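Local coordinates for protein N-acetylmuramoyl-L-alanine amidase (Mycolicibacterium smegmatis, PDB 7AGM) that probably cleaves the amide bond between N-acetylmuramic acid and L-alanine in peptidoglycan, as a zinc-dependent amidase of the mycobacterial cell wall, at residues Met9-Asp14 with Gly214-Gln219; Arg62-Leu67 with Val72-Ser77; Ala102-His107 with Val136-Val141; Lys140-Gln145 with Val179-Gly184; Ser149-Ala154 with Ala205-Arg210. All coordinates share one frame; numbering follows the deposited sequence. Where two conformers were deposited one is given.

Contact 1: residues Met9-Asp14 with Gly214-Gln219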
# COMPACT_ATOMS: atom_id res chain seq x y z
N MET A 9 -6.60 13.29 12.40
CA MET A 9 -6.16 13.26 11.01
C MET A 9 -6.74 12.03 10.31
O MET A 9 -7.19 11.08 10.95
CB MET A 9 -4.63 13.30 10.94
CG MET A 9 -4.06 14.62 11.50
SD MET A 9 -2.26 14.73 11.45
CE MET A 9 -1.97 15.31 9.79
N ILE A 10 -6.74 12.08 8.98
CA ILE A 10 -7.50 11.14 8.15
C ILE A 10 -6.54 10.32 7.30
O ILE A 10 -5.74 10.88 6.55
CB ILE A 10 -8.51 11.87 7.26
CG1 ILE A 10 -9.43 12.75 8.10
CG2 ILE A 10 -9.29 10.88 6.43
CD1 ILE A 10 -10.14 13.80 7.29
N VAL A 11 -6.65 9.00 7.39
CA VAL A 11 -5.85 8.07 6.59
C VAL A 11 -6.79 7.19 5.78
O VAL A 11 -7.70 6.56 6.34
CB VAL A 11 -4.94 7.20 7.47
CG1 VAL A 11 -4.18 6.17 6.63
CG2 VAL A 11 -3.98 8.08 8.28
N PHE A 12 -6.58 7.13 4.47
CA PHE A 12 -7.28 6.19 3.60
C PHE A 12 -6.40 4.96 3.39
O PHE A 12 -5.24 5.09 2.97
CB PHE A 12 -7.62 6.84 2.26
CG PHE A 12 -8.47 5.97 1.37
CD1 PHE A 12 -9.85 5.90 1.55
CD2 PHE A 12 -7.90 5.22 0.34
CE1 PHE A 12 -10.64 5.10 0.72
CE2 PHE A 12 -8.68 4.43 -0.48
CZ PHE A 12 -10.06 4.37 -0.29
N LEU A 13 -6.95 3.78 3.68
CA LEU A 13 -6.23 2.51 3.60
C LEU A 13 -6.78 1.69 2.44
O LEU A 13 -7.99 1.52 2.32
CB LEU A 13 -6.37 1.73 4.91
CG LEU A 13 -5.75 2.39 6.14
CD1 LEU A 13 -6.18 1.65 7.41
CD2 LEU A 13 -4.22 2.43 6.02
N ASP A 14 -5.87 1.18 1.61
CA ASP A 14 -6.24 0.42 0.41
C ASP A 14 -5.56 -0.94 0.41
O ASP A 14 -4.42 -1.08 -0.07
CB ASP A 14 -5.90 1.21 -0.85
CG ASP A 14 -6.05 0.38 -2.11
OD1 ASP A 14 -7.01 -0.42 -2.18
OD2 ASP A 14 -5.21 0.54 -3.03
N GLY A 214 4.57 8.60 11.93
CA GLY A 214 5.70 9.50 11.78
C GLY A 214 5.44 10.56 10.73
O GLY A 214 5.76 11.74 10.93
N PHE A 215 4.84 10.17 9.60
CA PHE A 215 4.52 11.14 8.57
C PHE A 215 3.44 12.11 9.04
O PHE A 215 3.56 13.33 8.84
CB PHE A 215 4.09 10.44 7.27
CG PHE A 215 3.64 11.40 6.20
CD1 PHE A 215 4.55 12.26 5.59
CD2 PHE A 215 2.30 11.47 5.82
CE1 PHE A 215 4.14 13.15 4.60
CE2 PHE A 215 1.89 12.36 4.83
CZ PHE A 215 2.82 13.20 4.22
N LEU A 216 2.36 11.60 9.64
CA LEU A 216 1.30 12.49 10.12
C LEU A 216 1.85 13.50 11.11
O LEU A 216 1.49 14.69 11.06
CB LEU A 216 0.18 11.67 10.77
CG LEU A 216 -0.67 10.80 9.84
CD1 LEU A 216 -1.68 10.04 10.70
CD2 LEU A 216 -1.38 11.61 8.77
N GLY A 217 2.73 13.06 12.02
CA GLY A 217 3.31 13.97 12.99
C GLY A 217 4.18 15.03 12.34
O GLY A 217 4.20 16.18 12.80
N SER A 218 4.91 14.67 11.29
CA SER A 218 5.74 15.64 10.59
C SER A 218 4.89 16.71 9.92
O SER A 218 5.34 17.86 9.80
CB SER A 218 6.59 14.92 9.54
OG SER A 218 5.83 14.67 8.37
N GLN A 219 3.69 16.37 9.47
CA GLN A 219 2.82 17.37 8.86
C GLN A 219 2.28 18.37 9.87
O GLN A 219 1.90 19.48 9.47
CB GLN A 219 1.69 16.70 8.07
CG GLN A 219 2.17 15.80 6.92
CD GLN A 219 3.02 16.55 5.90
OE1 GLN A 219 4.25 16.47 5.90
NE2 GLN A 219 2.36 17.28 5.00

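Contact 2: residues Arg62-Leu67 with Val72-Ser77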
# COMPACT_ATOMS: atom_id res chain seq x y z
N ARG A 62 -5.17 -4.88 10.67
CA ARG A 62 -4.29 -4.64 11.81
C ARG A 62 -3.81 -3.20 11.83
O ARG A 62 -3.77 -2.57 12.89
CB ARG A 62 -3.14 -5.64 11.78
CG ARG A 62 -3.62 -7.07 12.00
CD ARG A 62 -2.55 -8.10 11.68
NE ARG A 62 -3.09 -9.46 11.71
CZ ARG A 62 -3.14 -10.22 12.80
NH1 ARG A 62 -2.69 -9.77 13.96
NH2 ARG A 62 -3.65 -11.44 12.72
N VAL A 63 -3.45 -2.65 10.66
CA VAL A 63 -3.08 -1.24 10.57
C VAL A 63 -4.23 -0.36 11.05
O VAL A 63 -4.04 0.57 11.84
CB VAL A 63 -2.64 -0.88 9.14
CG1 VAL A 63 -2.52 0.65 8.98
CG2 VAL A 63 -1.32 -1.56 8.78
N ARG A 64 -5.45 -0.64 10.58
CA ARG A 64 -6.59 0.18 10.95
C ARG A 64 -6.81 0.19 12.46
O ARG A 64 -7.04 1.24 13.06
CB ARG A 64 -7.87 -0.28 10.24
CG ARG A 64 -9.07 0.49 10.76
CD ARG A 64 -10.30 0.21 9.99
NE ARG A 64 -10.84 -1.10 10.30
CZ ARG A 64 -11.98 -1.56 9.79
NH1 ARG A 64 -12.68 -0.79 8.96
NH2 ARG A 64 -12.41 -2.76 10.11
N ALA A 65 -6.77 -0.99 13.08
CA ALA A 65 -6.98 -1.07 14.52
C ALA A 65 -5.96 -0.23 15.28
O ALA A 65 -6.31 0.47 16.24
CB ALA A 65 -6.90 -2.53 14.98
N ALA A 66 -4.69 -0.27 14.86
CA ALA A 66 -3.67 0.50 15.56
C ALA A 66 -3.87 2.00 15.37
O ALA A 66 -3.71 2.78 16.31
CB ALA A 66 -2.27 0.06 15.12
N LEU A 67 -4.27 2.41 14.16
CA LEU A 67 -4.54 3.83 13.91
C LEU A 67 -5.72 4.31 14.75
O LEU A 67 -5.66 5.40 15.34
CB LEU A 67 -4.79 4.07 12.42
CG LEU A 67 -3.55 3.92 11.55
CD1 LEU A 67 -3.92 4.15 10.09
CD2 LEU A 67 -2.44 4.87 11.99
N VAL A 72 -6.71 8.24 15.16
CA VAL A 72 -6.64 8.62 13.75
C VAL A 72 -7.88 8.08 13.03
O VAL A 72 -8.27 6.92 13.25
CB VAL A 72 -5.34 8.08 13.11
CG1 VAL A 72 -5.36 8.28 11.60
CG2 VAL A 72 -4.11 8.78 13.73
N ARG A 73 -8.51 8.93 12.22
CA ARG A 73 -9.66 8.53 11.42
C ARG A 73 -9.21 7.68 10.25
O ARG A 73 -8.18 7.97 9.63
CB ARG A 73 -10.36 9.77 10.86
CG ARG A 73 -11.01 10.69 11.88
CD ARG A 73 -11.63 11.89 11.15
NE ARG A 73 -12.69 12.55 11.91
CZ ARG A 73 -12.57 13.73 12.51
NH1 ARG A 73 -11.42 14.41 12.45
NH2 ARG A 73 -13.61 14.25 13.16
N THR A 74 -9.99 6.65 9.92
CA THR A 74 -9.66 5.81 8.79
C THR A 74 -10.89 5.54 7.93
O THR A 74 -12.04 5.57 8.40
CB THR A 74 -9.02 4.46 9.21
OG1 THR A 74 -9.95 3.71 10.00
CG2 THR A 74 -7.73 4.68 10.00
N ALA A 75 -10.61 5.22 6.67
CA ALA A 75 -11.56 4.62 5.76
C ALA A 75 -10.80 3.62 4.90
O ALA A 75 -9.59 3.74 4.72
CB ALA A 75 -12.26 5.64 4.85
N MET A 76 -11.52 2.61 4.40
CA MET A 76 -10.90 1.56 3.60
C MET A 76 -11.52 1.49 2.21
O MET A 76 -12.68 1.84 1.99
CB MET A 76 -10.99 0.20 4.31
CG MET A 76 -10.13 0.12 5.56
SD MET A 76 -10.14 -1.51 6.30
CE MET A 76 -9.60 -2.53 4.93
N SER A 77 -10.72 1.02 1.25
CA SER A 77 -11.17 0.92 -0.13
C SER A 77 -12.11 -0.26 -0.37
O SER A 77 -12.84 -0.25 -1.36
CB SER A 77 -9.97 0.78 -1.06
OG SER A 77 -9.27 -0.41 -0.78
O HOH W 1 -11.99 2.23 8.47

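Contact 3: residues Ala102-His107 with Val136-Val141. With ZN (zinc ion), chain C.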
# COMPACT_ATOMS: atom_id res chain seq x y z
N ALA A 102 -3.19 11.26 4.55
CA ALA A 102 -2.28 10.24 4.07
C ALA A 102 -3.10 9.12 3.44
O ALA A 102 -4.19 8.79 3.93
CB ALA A 102 -1.42 9.66 5.20
N ILE A 103 -2.56 8.54 2.38
CA ILE A 103 -3.13 7.38 1.71
C ILE A 103 -2.06 6.30 1.68
O ILE A 103 -0.92 6.56 1.27
CB ILE A 103 -3.56 7.73 0.28
CG1 ILE A 103 -4.58 8.88 0.29
CG2 ILE A 103 -4.07 6.49 -0.45
CD1 ILE A 103 -4.71 9.60 -1.09
N VAL A 104 -2.41 5.09 2.10
CA VAL A 104 -1.48 3.96 2.00
C VAL A 104 -2.18 2.80 1.32
O VAL A 104 -3.21 2.32 1.80
CB VAL A 104 -0.92 3.52 3.37
CG1 VAL A 104 0.08 2.37 3.19
CG2 VAL A 104 -0.27 4.69 4.09
N SER A 105 -1.60 2.32 0.22
CA SER A 105 -2.03 1.09 -0.43
C SER A 105 -1.06 -0.01 -0.04
O SER A 105 0.15 0.21 -0.04
CB SER A 105 -2.07 1.29 -1.94
OG SER A 105 -2.47 0.10 -2.60
N ILE A 106 -1.59 -1.16 0.35
CA ILE A 106 -0.79 -2.25 0.89
C ILE A 106 -0.85 -3.44 -0.06
O ILE A 106 -1.94 -3.90 -0.42
CB ILE A 106 -1.23 -2.62 2.32
CG1 ILE A 106 -1.01 -1.43 3.25
CG2 ILE A 106 -0.46 -3.83 2.81
CD1 ILE A 106 -1.44 -1.68 4.70
N HIS A 107 0.33 -3.93 -0.46
CA HIS A 107 0.46 -4.96 -1.48
C HIS A 107 1.53 -5.96 -1.07
O HIS A 107 2.29 -5.75 -0.11
CB HIS A 107 0.85 -4.36 -2.84
CG HIS A 107 -0.29 -3.72 -3.55
ND1 HIS A 107 -0.92 -4.32 -4.61
CD2 HIS A 107 -0.93 -2.55 -3.33
CE1 HIS A 107 -1.90 -3.54 -5.03
NE2 HIS A 107 -1.93 -2.46 -4.26
N VAL A 136 6.75 12.34 -1.53
CA VAL A 136 8.15 11.92 -1.50
C VAL A 136 8.65 11.84 -0.06
O VAL A 136 9.33 10.88 0.32
CB VAL A 136 9.01 12.86 -2.37
CG1 VAL A 136 10.50 12.51 -2.26
CG2 VAL A 136 8.55 12.81 -3.83
N GLN A 137 8.31 12.84 0.76
CA GLN A 137 8.67 12.78 2.17
C GLN A 137 8.02 11.57 2.85
O GLN A 137 8.67 10.88 3.66
CB GLN A 137 8.27 14.08 2.87
CG GLN A 137 9.02 15.30 2.32
CD GLN A 137 8.40 16.61 2.74
OE1 GLN A 137 7.41 16.65 3.47
NE2 GLN A 137 8.98 17.71 2.27
N PHE A 138 6.75 11.31 2.55
CA PHE A 138 6.06 10.16 3.11
C PHE A 138 6.77 8.87 2.72
O PHE A 138 7.00 8.00 3.57
CB PHE A 138 4.62 10.17 2.57
CG PHE A 138 3.66 9.23 3.28
CD1 PHE A 138 4.01 8.54 4.45
CD2 PHE A 138 2.39 9.05 2.76
CE1 PHE A 138 3.08 7.68 5.08
CE2 PHE A 138 1.47 8.19 3.37
CZ PHE A 138 1.82 7.51 4.54
N ALA A 139 7.16 8.74 1.45
CA ALA A 139 7.86 7.53 1.02
C ALA A 139 9.13 7.31 1.84
O ALA A 139 9.41 6.19 2.26
CB ALA A 139 8.17 7.60 -0.48
N LYS A 140 9.87 8.39 2.11
CA LYS A 140 11.11 8.26 2.87
C LYS A 140 10.83 7.87 4.32
O LYS A 140 11.52 7.00 4.87
CB LYS A 140 11.91 9.56 2.78
CG LYS A 140 12.33 9.92 1.37
CD LYS A 140 13.18 11.18 1.34
CE LYS A 140 13.63 11.51 -0.07
NZ LYS A 140 14.50 12.72 -0.12
N VAL A 141 9.84 8.50 4.96
CA VAL A 141 9.51 8.15 6.34
C VAL A 141 9.06 6.69 6.42
O VAL A 141 9.46 5.94 7.32
CB VAL A 141 8.43 9.10 6.89
CG1 VAL A 141 7.98 8.65 8.27
CG2 VAL A 141 8.92 10.56 6.91
ZN ZN C . -0.56 -6.07 -5.60
O HOH W 2 0.01 -7.31 -7.25
O HOH W 3 -0.34 -4.93 -7.50
O HOH W 4 1.51 -6.24 -5.74

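Contact 4: residues Lys140-Gln145 with Val179-Gly184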
# COMPACT_ATOMS: atom_id res chain seq x y z
N LYS A 140 9.87 8.39 2.11
CA LYS A 140 11.11 8.26 2.87
C LYS A 140 10.83 7.87 4.32
O LYS A 140 11.52 7.00 4.87
CB LYS A 140 11.91 9.56 2.78
CG LYS A 140 12.33 9.92 1.37
CD LYS A 140 13.18 11.18 1.34
CE LYS A 140 13.63 11.51 -0.07
NZ LYS A 140 14.50 12.72 -0.12
N VAL A 141 9.84 8.50 4.96
CA VAL A 141 9.51 8.15 6.34
C VAL A 141 9.06 6.69 6.42
O VAL A 141 9.46 5.94 7.32
CB VAL A 141 8.43 9.10 6.89
CG1 VAL A 141 7.98 8.65 8.27
CG2 VAL A 141 8.92 10.56 6.91
N MET A 142 8.23 6.27 5.47
CA MET A 142 7.74 4.89 5.46
C MET A 142 8.89 3.91 5.26
O MET A 142 9.01 2.91 5.98
CB MET A 142 6.69 4.73 4.36
CG MET A 142 6.11 3.32 4.28
SD MET A 142 5.13 2.85 5.72
CE MET A 142 3.63 3.78 5.43
N ARG A 143 9.75 4.18 4.27
CA ARG A 143 10.93 3.35 4.05
C ARG A 143 11.79 3.25 5.31
O ARG A 143 12.24 2.15 5.69
CB ARG A 143 11.74 3.95 2.91
CG ARG A 143 12.97 3.15 2.51
CD ARG A 143 14.23 4.01 2.53
NE ARG A 143 14.79 4.09 3.88
CZ ARG A 143 15.65 3.21 4.39
NH1 ARG A 143 16.07 2.18 3.66
NH2 ARG A 143 16.10 3.37 5.62
N ASP A 144 12.01 4.38 5.99
CA ASP A 144 12.85 4.39 7.18
C ASP A 144 12.23 3.54 8.29
O ASP A 144 12.95 2.83 9.00
CB ASP A 144 13.09 5.82 7.65
CG ASP A 144 14.11 6.56 6.81
OD1 ASP A 144 14.74 5.95 5.92
OD2 ASP A 144 14.26 7.78 7.03
N GLN A 145 10.91 3.60 8.45
CA GLN A 145 10.29 2.87 9.55
C GLN A 145 10.20 1.38 9.26
O GLN A 145 10.33 0.57 10.18
CB GLN A 145 8.92 3.46 9.91
CG GLN A 145 9.01 4.80 10.61
CD GLN A 145 9.97 4.75 11.79
OE1 GLN A 145 9.82 3.91 12.69
NE2 GLN A 145 10.96 5.64 11.79
N VAL A 179 1.38 6.70 -0.78
CA VAL A 179 2.46 5.76 -1.07
C VAL A 179 1.85 4.37 -1.17
O VAL A 179 0.74 4.12 -0.67
CB VAL A 179 3.59 5.78 -0.02
CG1 VAL A 179 4.26 7.17 0.06
CG2 VAL A 179 3.08 5.30 1.35
N LEU A 180 2.57 3.47 -1.83
CA LEU A 180 2.16 2.08 -1.96
C LEU A 180 3.28 1.22 -1.39
O LEU A 180 4.43 1.33 -1.83
CB LEU A 180 1.86 1.74 -3.42
CG LEU A 180 1.29 0.34 -3.71
CD1 LEU A 180 0.60 0.31 -5.06
CD2 LEU A 180 2.35 -0.77 -3.65
N VAL A 181 2.96 0.40 -0.39
CA VAL A 181 3.96 -0.44 0.27
C VAL A 181 3.83 -1.85 -0.29
O VAL A 181 2.80 -2.51 -0.10
CB VAL A 181 3.79 -0.44 1.80
CG1 VAL A 181 4.81 -1.39 2.44
CG2 VAL A 181 3.89 0.97 2.37
N GLU A 182 4.87 -2.31 -0.99
CA GLU A 182 5.03 -3.73 -1.32
C GLU A 182 5.80 -4.35 -0.16
O GLU A 182 7.00 -4.10 0.01
CB GLU A 182 5.77 -3.91 -2.65
CG GLU A 182 4.97 -3.52 -3.89
CD GLU A 182 3.96 -4.56 -4.31
OE1 GLU A 182 3.84 -5.59 -3.60
OE2 GLU A 182 3.28 -4.36 -5.34
N CYS A 183 5.10 -5.15 0.67
CA CYS A 183 5.67 -5.60 1.93
C CYS A 183 6.80 -6.60 1.74
O CYS A 183 7.73 -6.65 2.56
CB CYS A 183 4.58 -6.22 2.81
SG CYS A 183 3.35 -5.01 3.36
N GLY A 184 6.73 -7.41 0.69
CA GLY A 184 7.69 -8.48 0.49
C GLY A 184 7.36 -9.24 -0.77
O GLY A 184 6.42 -8.90 -1.50

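Contact 5: residues Ser149-Ala154 with Ala205-Arg210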
# COMPACT_ATOMS: atom_id res chain seq x y z
N SER A 149 12.44 -1.39 11.53
CA SER A 149 11.78 -2.55 12.11
C SER A 149 12.47 -3.86 11.76
O SER A 149 11.99 -4.92 12.19
CB SER A 149 10.31 -2.58 11.66
OG SER A 149 9.62 -1.40 12.02
N GLY A 150 13.57 -3.83 11.02
CA GLY A 150 14.32 -5.02 10.70
C GLY A 150 13.88 -5.73 9.44
O GLY A 150 14.50 -6.74 9.08
N ILE A 151 12.84 -5.25 8.77
CA ILE A 151 12.43 -5.80 7.49
C ILE A 151 13.42 -5.29 6.45
O ILE A 151 13.57 -4.07 6.31
CB ILE A 151 11.00 -5.37 7.13
CG1 ILE A 151 10.03 -5.74 8.26
CG2 ILE A 151 10.57 -5.99 5.81
CD1 ILE A 151 8.73 -4.98 8.19
N PRO A 152 14.11 -6.15 5.72
CA PRO A 152 15.15 -5.66 4.80
C PRO A 152 14.52 -4.95 3.62
O PRO A 152 13.46 -5.35 3.13
CB PRO A 152 15.86 -6.94 4.36
CG PRO A 152 14.84 -8.01 4.50
CD PRO A 152 14.00 -7.62 5.69
N PRO A 153 15.13 -3.86 3.14
CA PRO A 153 14.70 -3.30 1.86
C PRO A 153 14.94 -4.31 0.75
O PRO A 153 15.90 -5.08 0.79
CB PRO A 153 15.59 -2.06 1.69
CG PRO A 153 16.73 -2.27 2.62
CD PRO A 153 16.22 -3.10 3.76
N ALA A 154 14.03 -4.32 -0.22
CA ALA A 154 14.04 -5.32 -1.29
C ALA A 154 15.40 -5.37 -1.96
O ALA A 154 16.00 -4.34 -2.27
CB ALA A 154 12.98 -5.01 -2.33
N ALA A 205 2.23 -4.77 9.87
CA ALA A 205 1.30 -3.71 10.24
C ALA A 205 1.93 -2.72 11.21
O ALA A 205 1.79 -1.51 11.04
CB ALA A 205 0.02 -4.30 10.83
N ASP A 206 2.65 -3.23 12.22
CA ASP A 206 3.27 -2.35 13.21
C ASP A 206 4.25 -1.39 12.55
O ASP A 206 4.32 -0.21 12.90
CB ASP A 206 4.00 -3.18 14.27
CG ASP A 206 3.06 -3.92 15.20
OD1 ASP A 206 1.86 -3.59 15.26
OD2 ASP A 206 3.55 -4.84 15.89
N ALA A 207 5.03 -1.90 11.59
CA ALA A 207 6.00 -1.05 10.89
C ALA A 207 5.30 -0.02 10.02
O ALA A 207 5.70 1.16 9.98
CB ALA A 207 6.92 -1.93 10.05
N ILE A 208 4.25 -0.44 9.31
CA ILE A 208 3.49 0.50 8.49
C ILE A 208 2.87 1.60 9.35
O ILE A 208 2.90 2.78 8.99
CB ILE A 208 2.45 -0.25 7.63
CG1 ILE A 208 3.18 -1.16 6.63
CG2 ILE A 208 1.48 0.74 6.96
CD1 ILE A 208 2.26 -2.11 5.87
N VAL A 209 2.32 1.23 10.51
CA VAL A 209 1.74 2.21 11.42
C VAL A 209 2.78 3.23 11.88
O VAL A 209 2.50 4.44 11.93
CB VAL A 209 1.05 1.51 12.61
CG1 VAL A 209 0.68 2.52 13.68
CG2 VAL A 209 -0.18 0.76 12.14
N ARG A 210 4.00 2.78 12.19
CA ARG A 210 5.05 3.72 12.56
C ARG A 210 5.35 4.69 11.43
O ARG A 210 5.55 5.89 11.66
CB ARG A 210 6.32 2.97 12.97
CG ARG A 210 6.21 2.23 14.29
CD ARG A 210 7.46 1.40 14.57
NE ARG A 210 8.64 2.24 14.78
CZ ARG A 210 9.88 1.77 14.94
NH1 ARG A 210 10.10 0.47 14.93
NH2 ARG A 210 10.88 2.62 15.12

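Contact 1: residues Met9-Asp14 with Gly214-Gln219
Leu216 reaches from the C-terminal helix to the sheet with both of its methyl groups: one finds Val11 of strand 10-15, the other Met9 just before the strand. CD1 of Leu216 meets CG2 of Val11 at 3.9 Å, while CD2 lies 3.9 Å from CE of Met9. The methionine and leucine side chains run past each other in opposite directions, so the contact is lengthwise: Met9 SD sits 4.0 Å from Leu216 CB, and the methyl beyond it also touches the helix backbone, where Met9 CE is 3.7 Å from Leu216 O. A bend at chi3 (84°) turns that methyl across the helix rather than along it. This part is apolar and buried, with no hydrogen bond between the segments.

Packing thins out toward the solvent side, at the end of the helix. Gln219 is exposed and touches only through CB, 4.3 Å from Met9 CE; the rest of its chain turns from the strand, and its CG lies over one ring face of Phe215. Nearby, Ser218 OG donates a 2.7 Å hydrogen bond back to Phe215 O, a carbonyl that also accepts from Gln219 N. On the other side of the strand, Phe12 packs on helix 88-98. This is the three-layer alpha/beta architecture of the Amidase_3 domain, with helices on both faces of a mixed sheet; its last helix lies against its first strand.

Contact 2: residues Arg62-Leu67 with Val72-Ser77
Val72 meets the end of segment 62-67 first, through its backbone: Val72 N donates a 3.0 Å hydrogen bond to Leu67 O, with an N-H...O angle of 156°. The donor stands well above the carbonyl plane. Beside this bond the two side chains touch at their roots, Leu67 CB and Val72 CB being 4.1 Å apart, and Val72 continues onto Val11 of the neighbouring strand.

Two residues on, Thr74 points at the helix and divides its branches between two partners. Its methyl CG2 packs against Leu67, 3.8 Å from CD1, whereas OG1 lies across the aliphatic part of Arg64, 3.4 Å from CG. With chi1 at 62°, OG1 is set between the backbone N and the carbonyl carbon, where it also reaches a water 2.9 Å away. That water accepts from Arg64 NH1 at the edge of the guanidinium, in its plane, and so bridges the two side chains. Helix 52-69 and strand 73-76 run nearly antiparallel, the axes of the short segments 62-67 and 73-76 being at 160°. They form the second half of a beta-alpha-beta crossover from strand 10-15 through helix 52-69, which ends in an edge strand of the sheet, beside strand 10-15.

Met76 is the last to touch. Its sulfur lies over one face of the Arg64 guanidinium, offset toward the rim, with Met76 SD 3.7 Å from Arg64 NH1. The two side chains cross at about a right angle. Met76 also packs on Trp57 and Thr60 of the same helix.

Contact 3: residues Ala102-His107 with Val136-Val141
Strand 102-109 runs through the middle of the amidase sheet and carries one of the three protein ligands of the zinc site at its C-terminal end; near its start it is packed by helix 134-148. That packing is done by a single ring. Phe138 reaches the strand with the far end of its phenyl group, CE2 lying 3.7 Å from Ala102 CB and CZ 3.5 Å from Val104 CG2. Both methyls approach the ring obliquely, and the valine side chain crosses that of Phe138 at about a right angle. Between them the backbone comes close as well, with Ile103 O 3.6 Å from Phe138 CE2. The ring is projected to the strand by a first torsion that puts CG opposite the backbone N (chi1 -167°). It is further held by a stack with Phe215 of helix 198-219 and by Val179 of the adjacent strand.

Five residues along from Ala102, His107 binds zinc through ND1 at 2.0 Å. His17 and Glu52 are the other protein ligands, and three waters, between 2.1 and 2.2 Å from the metal, bring the total to six. Ser105 OG lies in the plane of the His107 ring at its edge, 3.1 Å from NE2, and is itself hydrogen-bonded to Asp14 OD2.

The same strand thus passes from a largely apolar contact, without hydrogen bonds across it, to a polar metal centre. Zinc-bound water is consistent with the mechanism usual for zinc amidases, in which such a water probably attacks the amide.

Contact 4: residues Lys140-Gln145 with Val179-Gly184
Met142 lays its bent side chain across one methyl of Val181: Met142 CG is 3.8 Å from Val181 CG2, and SD follows at 4.0 Å from the same carbon. The two side chains cross at about a right angle, and the same valine methyl, CG2, meets CG, SD and CE in turn. This is helix-on-sheet packing in the alpha/beta fold of the amidase, helix 134-148 lying against strand 178-185, the neighbour of the strand that carries His107, one of the zinc ligands.

Strand residues alternate in direction. Val179 and Val181 face the helix, whereas Leu180 points away from it and touches Ser105 and His107. On the helix, Arg143 lies off the contact, where it gives NH1 to the carbonyl of Gly160 and forms a salt bridge with its neighbour Asp144. It grips the carboxylate side-on, Arg143 NE at 2.8 Å and Arg143 NH2 at 2.9 Å both converging on Asp144 OD1.

Val120 of strand 119-123 and Ile208 and Ile212 of helix 198-219 also pack on Met142, which therefore sits where two helices and the sheet converge. No hydrogen bond links the segments; the interface is apolar and buried. The shape of the methionine explains the contact. Its CG stands opposite the backbone N, and the chain then turns twice, at chi2 (66°) and chi3 (76°), folding back instead of extending. Met142 CE thereby lies 4.2 Å from Val181 CG2, and makes a looser touch with the other valine, 4.4 Å from Val179 CG2.

Contact 5: residues Ser149-Ala154 with Ala205-Arg210
Ser149 and Ala207 meet where the chain leaves helix 134-148 and passes beside helix 198-219. The serine hydroxyl lies against the alanine methyl, OG 3.4 Å from Ala207 CB, and the serine CB follows at 3.8 Å. Chi1 of -58° sets OG beside the backbone N of Ser149, away from its carbonyl carbon. In this conformer the hydroxyl is hydrogen-bonded to Gln145 O, one turn back in the helix, so its polar need is met within its own helix end while its flank rests on an apolar neighbour. A second conformer of Ser149 was also modelled.

Arg210 comes to the same hydroxyl from one helical turn beyond Ala207. Its chain is extended at chi2 and kinked at chi3 (66°), which brings the guanidinium alongside the C-terminal end of helix 134-148; Arg210 NH1 stops 3.5 Å from Ser149 OG, approaching obliquely. Arg210 NE also lies close to Gln145 OE1.

The turn itself is a Schellman motif: Gly150, with positive phi, is the first residue to depart from helical geometry, and two bonds run back into the last turn. The chain leaving this turn heads toward strand 162-165, and Ile151 is the first of its residues to turn back to helix 198-219. Its CG1 stands opposite the carbonyl carbon, and the nearly straight continuation at chi2 (162°) presents Ile151 CD1 to Ala207 CB at 4.0 Å. Ile151 also touches Leu146, Lys203, Tyr204 and Phe118.

Overall arrangement
From the N terminus, strand 10-15 opens contact 1, which closes only at the C-terminal helix and so encloses all the others. Contact 2 comes first inside it, a short return that places strand 73-76 beside strand 10-15. Contact 3 follows in series and ties strand 102-109 to helix 134-148; contact 4 starts on that helix at the shared residues Lys140 and Val141 and reaches the adjacent strand 178-185. Contact 5 crosses contact 4, since 149-154 precedes 179-184 while 205-210 follows it. Helix 198-219 serves contacts 1 and 5, and its Ala205 and Val209 also pack on helix 52-69 of contact 2.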